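Local coordinates for DNA polymerase III subunit beta (Helicobacter pylori 26695, PDB 4S3I), which tethers DNA polymerases and other proteins to DNA, making synthesis processive, at residues Gly262-Glu265 with Phe266-Ser269; Phe291-Leu294 with Asp295-His298. All coordinates share one frame; numbering follows the deposited sequence.

Interaction 1: residues Gly262-Glu265 with Phe266-Ser269; sequences GKEE and FKES
E264 and K267 meet on the first turn of helix 263-273, in the C-terminal domain of this ring-forming processivity factor, as an i to i+3 salt bridge of 3.2 Å between E264 OE2 and K267 NZ. The ammonium comes in on the syn side of OE2, 21° out of the carboxylate plane, while the carboxylate also lies against the lysine's CD. A bend at chi2 (-54°) folds the E264 carboxylate back over the lysine, whose own chain runs fully extended. K263 lies alongside the same lysine, pointing the same way, with CG 4.1 Å from K267 CE. Their ammonium groups, NZ to NZ, stand 4.7 Å apart and share one water, which lies 3.0 Å from K263 NZ and 2.6 Å from K267 NZ and accepts from both. The nearby carboxylate probably eases the approach of these like charges, and K263 NZ is held further by the carbonyls of T336 and L334.

Beneath the side chains the helix starts at the N-cap G262, whose O takes the first i to i+4 bond from F266 N; K267 and E268 repeat the pattern. One residue further on, E265 O is gripped twice, by S269 N and S269 OG, each at 2.9 Å and from opposite faces of the carbonyl plane. The F266 ring turns inward onto L331 of helix 324-332 and makes a T-shaped contact with F339. E268, by contrast, sends its extended chain to the second subunit, where its OE1 forms a salt bridge with K85 NZ.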
ATOM      1  N   GLY A 262      21.969 -24.106   0.793  1.00 25.54           N
ATOM      2  CA  GLY A 262      21.679 -22.978   1.662  1.00 25.57           C
ATOM      3  C   GLY A 262      20.433 -22.223   1.218  1.00 25.36           C
ATOM      4  O   GLY A 262      20.362 -21.736   0.074  1.00 25.31           O
ATOM      5  N   LYS A 263      19.456 -22.106   2.115  1.00 25.31           N
ATOM      6  CA  LYS A 263      18.168 -21.520   1.744  1.00 25.13           C
ATOM      7  C   LYS A 263      18.291 -20.042   1.360  1.00 25.17           C
ATOM      8  O   LYS A 263      17.880 -19.653   0.265  1.00 25.11           O
ATOM      9  CB  LYS A 263      17.125 -21.694   2.865  1.00 25.11           C
ATOM     10  CG  LYS A 263      15.721 -21.199   2.466  1.00 24.95           C
ATOM     11  CD  LYS A 263      14.686 -21.290   3.636  1.00 24.98           C
ATOM     12  CE  LYS A 263      15.000 -20.336   4.786  1.00 25.13           C
ATOM     13  NZ  LYS A 263      14.094 -20.574   5.989  1.00 25.25           N
ATOM     14  N   GLU A 264      18.855 -19.231   2.253  1.00 25.36           N
ATOM     15  CA  GLU A 264      18.915 -17.789   2.035  1.00 25.50           C
ATOM     16  C   GLU A 264      19.847 -17.423   0.880  1.00 34.48           C
ATOM     17  O   GLU A 264      19.564 -16.487   0.123  1.00 25.70           O
ATOM     18  CB  GLU A 264      19.318 -17.046   3.320  1.00 27.79           C
ATOM     19  CG  GLU A 264      18.254 -17.052   4.418  1.00 28.47           C
ATOM     20  CD  GLU A 264      16.880 -16.539   3.955  1.00 34.46           C
ATOM     21  OE1 GLU A 264      16.809 -15.528   3.221  1.00 31.18           O
ATOM     22  OE2 GLU A 264      15.851 -17.144   4.332  1.00 35.19           O
ATOM     23  N   GLU A 265      20.946 -18.160   0.724  1.00 25.72           N
ATOM     24  CA  GLU A 265      21.811 -17.931  -0.436  1.00 25.87           C
ATOM     25  C   GLU A 265      21.087 -18.209  -1.744  1.00 25.91           C
ATOM     26  O   GLU A 265      21.223 -17.457  -2.715  1.00 27.48           O
ATOM     27  CB  GLU A 265      23.080 -18.784  -0.372  1.00 29.08           C
ATOM     28  CG  GLU A 265      24.143 -18.248   0.567  1.00 33.80           C
ATOM     29  CD  GLU A 265      25.467 -18.990   0.405  1.00 46.03           C
ATOM     30  OE1 GLU A 265      25.435 -20.228   0.203  1.00 47.05           O
ATOM     31  OE2 GLU A 265      26.529 -18.329   0.470  1.00 56.03           O
ATOM     32  N   PHE A 266      20.339 -19.296  -1.783  1.00 25.47           N
ATOM     33  CA  PHE A 266      19.540 -19.582  -2.969  1.00 25.58           C
ATOM     34  C   PHE A 266      18.446 -18.528  -3.231  1.00 25.74           C
ATOM     35  O   PHE A 266      18.253 -18.133  -4.377  1.00 26.22           O
ATOM     36  CB  PHE A 266      18.964 -21.014  -2.926  1.00 25.27           C
ATOM     37  CG  PHE A 266      19.870 -22.029  -3.572  1.00 25.37           C
ATOM     38  CD1 PHE A 266      21.115 -22.315  -3.015  1.00 25.43           C
ATOM     39  CD2 PHE A 266      19.512 -22.636  -4.761  1.00 25.47           C
ATOM     40  CE1 PHE A 266      21.991 -23.232  -3.640  1.00 25.55           C
ATOM     41  CE2 PHE A 266      20.367 -23.552  -5.384  1.00 32.11           C
ATOM     42  CZ  PHE A 266      21.613 -23.844  -4.823  1.00 25.63           C
ATOM     43  N   LYS A 267      17.732 -18.100  -2.185  1.00 25.31           N
ATOM     44  CA  LYS A 267      16.728 -17.046  -2.340  1.00 25.34           C
ATOM     45  C   LYS A 267      17.382 -15.807  -2.944  1.00 25.65           C
ATOM     46  O   LYS A 267      16.874 -15.225  -3.886  1.00 25.82           O
ATOM     47  CB  LYS A 267      16.094 -16.657  -0.993  1.00 25.23           C
ATOM     48  CG  LYS A 267      15.037 -17.615  -0.424  1.00 25.01           C
ATOM     49  CD  LYS A 267      14.518 -17.039   0.913  1.00 24.98           C
ATOM     50  CE  LYS A 267      13.464 -17.930   1.559  1.00 30.67           C
ATOM     51  NZ  LYS A 267      12.975 -17.325   2.842  1.00 31.92           N
ATOM     52  N   GLU A 268      18.522 -15.423  -2.383  1.00 25.81           N
ATOM     53  CA  GLU A 268      19.190 -14.188  -2.778  1.00 27.19           C
ATOM     54  C   GLU A 268      19.666 -14.284  -4.235  1.00 31.17           C
ATOM     55  O   GLU A 268      19.525 -13.342  -5.022  1.00 26.76           O
ATOM     56  CB  GLU A 268      20.352 -13.921  -1.819  1.00 30.13           C
ATOM     57  CG  GLU A 268      21.020 -12.585  -1.967  1.00 42.38           C
ATOM     58  CD  GLU A 268      22.230 -12.447  -1.044  1.00 55.03           C
ATOM     59  OE1 GLU A 268      22.900 -11.389  -1.092  1.00 62.40           O
ATOM     60  OE2 GLU A 268      22.512 -13.401  -0.277  1.00 48.73           O
ATOM     61  N   SER A 269      20.183 -15.448  -4.606  1.00 26.30           N
ATOM     62  CA  SER A 269      20.726 -15.656  -5.944  1.00 26.57           C
ATOM     63  C   SER A 269      19.616 -15.704  -6.994  1.00 27.29           C
ATOM     64  O   SER A 269      19.755 -15.138  -8.083  1.00 27.04           O
ATOM     65  CB  SER A 269      21.564 -16.940  -5.972  1.00 30.39           C
ATOM     66  OG  SER A 269      22.711 -16.796  -5.150  1.00 26.52           O
TER
HETATM   67  O   HOH W   1      11.995 -19.298   4.304  1.00 28.34           O

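Interaction 2: residues Phe291-Leu294 with Asp295-His298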
ATOM      1  N   PHE A 291      24.004 -19.698 -11.139  1.00 27.61           N
ATOM      2  CA  PHE A 291      22.655 -19.294 -11.523  1.00 29.12           C
ATOM      3  C   PHE A 291      22.731 -18.385 -12.740  1.00 29.59           C
ATOM      4  O   PHE A 291      23.468 -17.407 -12.728  1.00 28.53           O
ATOM      5  CB  PHE A 291      21.975 -18.528 -10.382  1.00 29.61           C
ATOM      6  CG  PHE A 291      21.946 -19.263  -9.061  1.00 27.75           C
ATOM      7  CD1 PHE A 291      20.764 -19.831  -8.592  1.00 27.28           C
ATOM      8  CD2 PHE A 291      23.087 -19.346  -8.268  1.00 30.05           C
ATOM      9  CE1 PHE A 291      20.722 -20.493  -7.360  1.00 28.83           C
ATOM     10  CE2 PHE A 291      23.063 -20.003  -7.037  1.00 26.38           C
ATOM     11  CZ  PHE A 291      21.878 -20.575  -6.575  1.00 30.09           C
ATOM     12  N   GLU A 292      21.961 -18.700 -13.784  1.00 28.61           N
ATOM     13  CA  GLU A 292      21.944 -17.883 -15.000  1.00 29.31           C
ATOM     14  C   GLU A 292      20.520 -17.615 -15.455  1.00 29.81           C
ATOM     15  O   GLU A 292      19.689 -18.520 -15.461  1.00 29.36           O
ATOM     16  CB  GLU A 292      22.694 -18.585 -16.148  1.00 34.04           C
ATOM     17  CG  GLU A 292      24.206 -18.674 -15.974  1.00 50.38           C
ATOM     18  CD  GLU A 292      24.887 -19.535 -17.032  1.00 57.23           C
ATOM     19  OE1 GLU A 292      24.669 -20.768 -17.030  1.00 57.58           O
ATOM     20  OE2 GLU A 292      25.645 -18.976 -17.858  1.00 59.34           O
ATOM     21  N   SER A 293      20.250 -16.381 -15.862  1.00 29.97           N
ATOM     22  CA  SER A 293      18.937 -16.032 -16.398  1.00 34.73           C
ATOM     23  C   SER A 293      18.687 -16.855 -17.655  1.00 40.16           C
ATOM     24  O   SER A 293      19.602 -17.069 -18.447  1.00 31.33           O
ATOM     25  CB  SER A 293      18.860 -14.542 -16.720  1.00 30.82           C
ATOM     26  OG  SER A 293      19.840 -14.168 -17.671  1.00 31.51           O
ATOM     27  N   LEU A 294      17.456 -17.331 -17.832  1.00 37.06           N
ATOM     28  CA  LEU A 294      17.158 -18.262 -18.917  1.00 38.68           C
ATOM     29  C   LEU A 294      16.231 -17.669 -19.982  1.00 36.86           C
ATOM     30  O   LEU A 294      16.538 -17.715 -21.177  1.00 40.21           O
ATOM     31  CB  LEU A 294      16.597 -19.564 -18.332  1.00 38.05           C
ATOM     32  CG  LEU A 294      16.360 -20.798 -19.203  1.00 40.41           C
ATOM     33  CD1 LEU A 294      17.610 -21.215 -19.974  1.00 38.65           C
ATOM     34  CD2 LEU A 294      15.887 -21.939 -18.312  1.00 43.86           C
ATOM     35  N   ASP A 295      15.098 -17.110 -19.561  1.00 33.20           N
ATOM     36  CA  ASP A 295      14.161 -16.543 -20.539  1.00 48.46           C
ATOM     37  C   ASP A 295      14.270 -15.016 -20.598  1.00 50.45           C
ATOM     38  O   ASP A 295      13.287 -14.306 -20.847  1.00 45.17           O
ATOM     39  CB  ASP A 295      12.710 -17.013 -20.310  1.00 53.80           C
ATOM     40  CG  ASP A 295      12.125 -16.525 -18.996  1.00 58.06           C
ATOM     41  OD1 ASP A 295      12.899 -16.065 -18.128  1.00 62.24           O
ATOM     42  OD2 ASP A 295      10.883 -16.613 -18.830  1.00 55.03           O
ATOM     43  N   SER A 296      15.487 -14.527 -20.374  1.00 54.33           N
ATOM     44  CA  SER A 296      15.791 -13.102 -20.479  1.00 48.91           C
ATOM     45  C   SER A 296      15.809 -12.692 -21.937  1.00 51.09           C
ATOM     46  O   SER A 296      16.141 -13.502 -22.811  1.00 54.77           O
ATOM     47  CB  SER A 296      17.151 -12.803 -19.849  1.00 41.94           C
ATOM     48  OG  SER A 296      18.187 -13.513 -20.499  1.00 49.33           O
ATOM     49  N   GLU A 297      15.450 -11.433 -22.193  1.00 50.91           N
ATOM     50  CA  GLU A 297      15.509 -10.845 -23.527  1.00 53.36           C
ATOM     51  C   GLU A 297      16.897 -11.006 -24.130  1.00 50.49           C
ATOM     52  O   GLU A 297      17.884 -11.134 -23.405  1.00 42.90           O
ATOM     53  CB  GLU A 297      15.186  -9.353 -23.455  1.00 57.66           C
ATOM     54  CG  GLU A 297      13.843  -9.029 -22.828  1.00 66.50           C
ATOM     55  CD  GLU A 297      12.695  -9.160 -23.809  1.00 74.51           C
ATOM     56  OE1 GLU A 297      12.956  -9.215 -25.034  1.00 74.78           O
ATOM     57  OE2 GLU A 297      11.532  -9.201 -23.353  1.00 77.33           O
ATOM     58  N   HIS A 298      16.972 -11.002 -25.457  1.00 59.65           N
ATOM     59  CA  HIS A 298      18.265 -11.008 -26.128  1.00 67.99           C
ATOM     60  C   HIS A 298      19.039  -9.774 -25.671  1.00 64.95           C
ATOM     61  O   HIS A 298      18.458  -8.692 -25.518  1.00 67.33           O
ATOM     62  CB  HIS A 298      18.092 -11.001 -27.650  1.00 79.71           C
ATOM     63  CG  HIS A 298      19.376 -11.161 -28.406  1.00 89.88           C
ATOM     64  ND1 HIS A 298      20.086 -12.345 -28.427  1.00 91.38           N
ATOM     65  CD2 HIS A 298      20.077 -10.290 -29.171  1.00 94.09           C
ATOM     66  CE1 HIS A 298      21.168 -12.194 -29.171  1.00 94.43           C
ATOM     67  NE2 HIS A 298      21.185 -10.955 -29.633  1.00 96.66           N
TER
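S293 and S296 both place OG between their own backbone N and carbonyl carbon (chi1 59° and 60°), which turns the two hydroxyls toward one another where strand 288-293 runs out into the loop of a beta-hairpin. The hairpin's second arm is strand 301-307, in the small antiparallel sheet of the C-terminal domain. S293 OG donates to S296 OG over 3.3 Å, a weak bond. The hydroxymethyl groups also pack side by side, with S293 OG 3.7 Å from S296 CB and the two CB atoms 4.0 Å apart.

L294 and D295 lie between the serines and leave the extended conformation, kinking the chain, so that S293 CA and S296 CA come within 5.9 Å of each other. The turn is an open one: S293 O remains 5.2 Å from S296 N, so the serine hydroxyls, rather than a backbone bond between these two residues, join its ends.

Stronger partners fix each hydroxyl from outside. S293 OG receives the N-H of A302 on the returning arm, and S296 OG donates a hydrogen bond to E300 O. The result is a relay running from A302 N through both hydroxyls to E300 O, which ties the start of the loop to its end and could strengthen the weak middle link by cooperative polarisation.

On the other flank the strand pairs with 279-284: the backbone of L294 bonds to that of T279, and its side chain rests on the same residue. D295 fastens the turn to the chain entering that strand, both carboxylate oxygens being used, OD1 by T279 N and OD2 by S278 OG.

Overall arrangement
Interactions 1 and 2 follow one another along the chain within the C-terminal domain, their centres about 18 Å apart, and are joined by packing of helix 263-273 on strand 288-293. The rings of F266 and F291 meet edge to face, F266 CE2 lying 3.5 Å from F291 CZ, and S269 CB touches the same ring at 3.6 Å from F291 CE2. F291 thus links the buried side of the start of the helix to the strand that leads into the hairpin loop. The outer ends differ: residues 262-269 reach the second subunit through E268, whereas residues 291-298 form a surface turn that touches no other chain of the assembly.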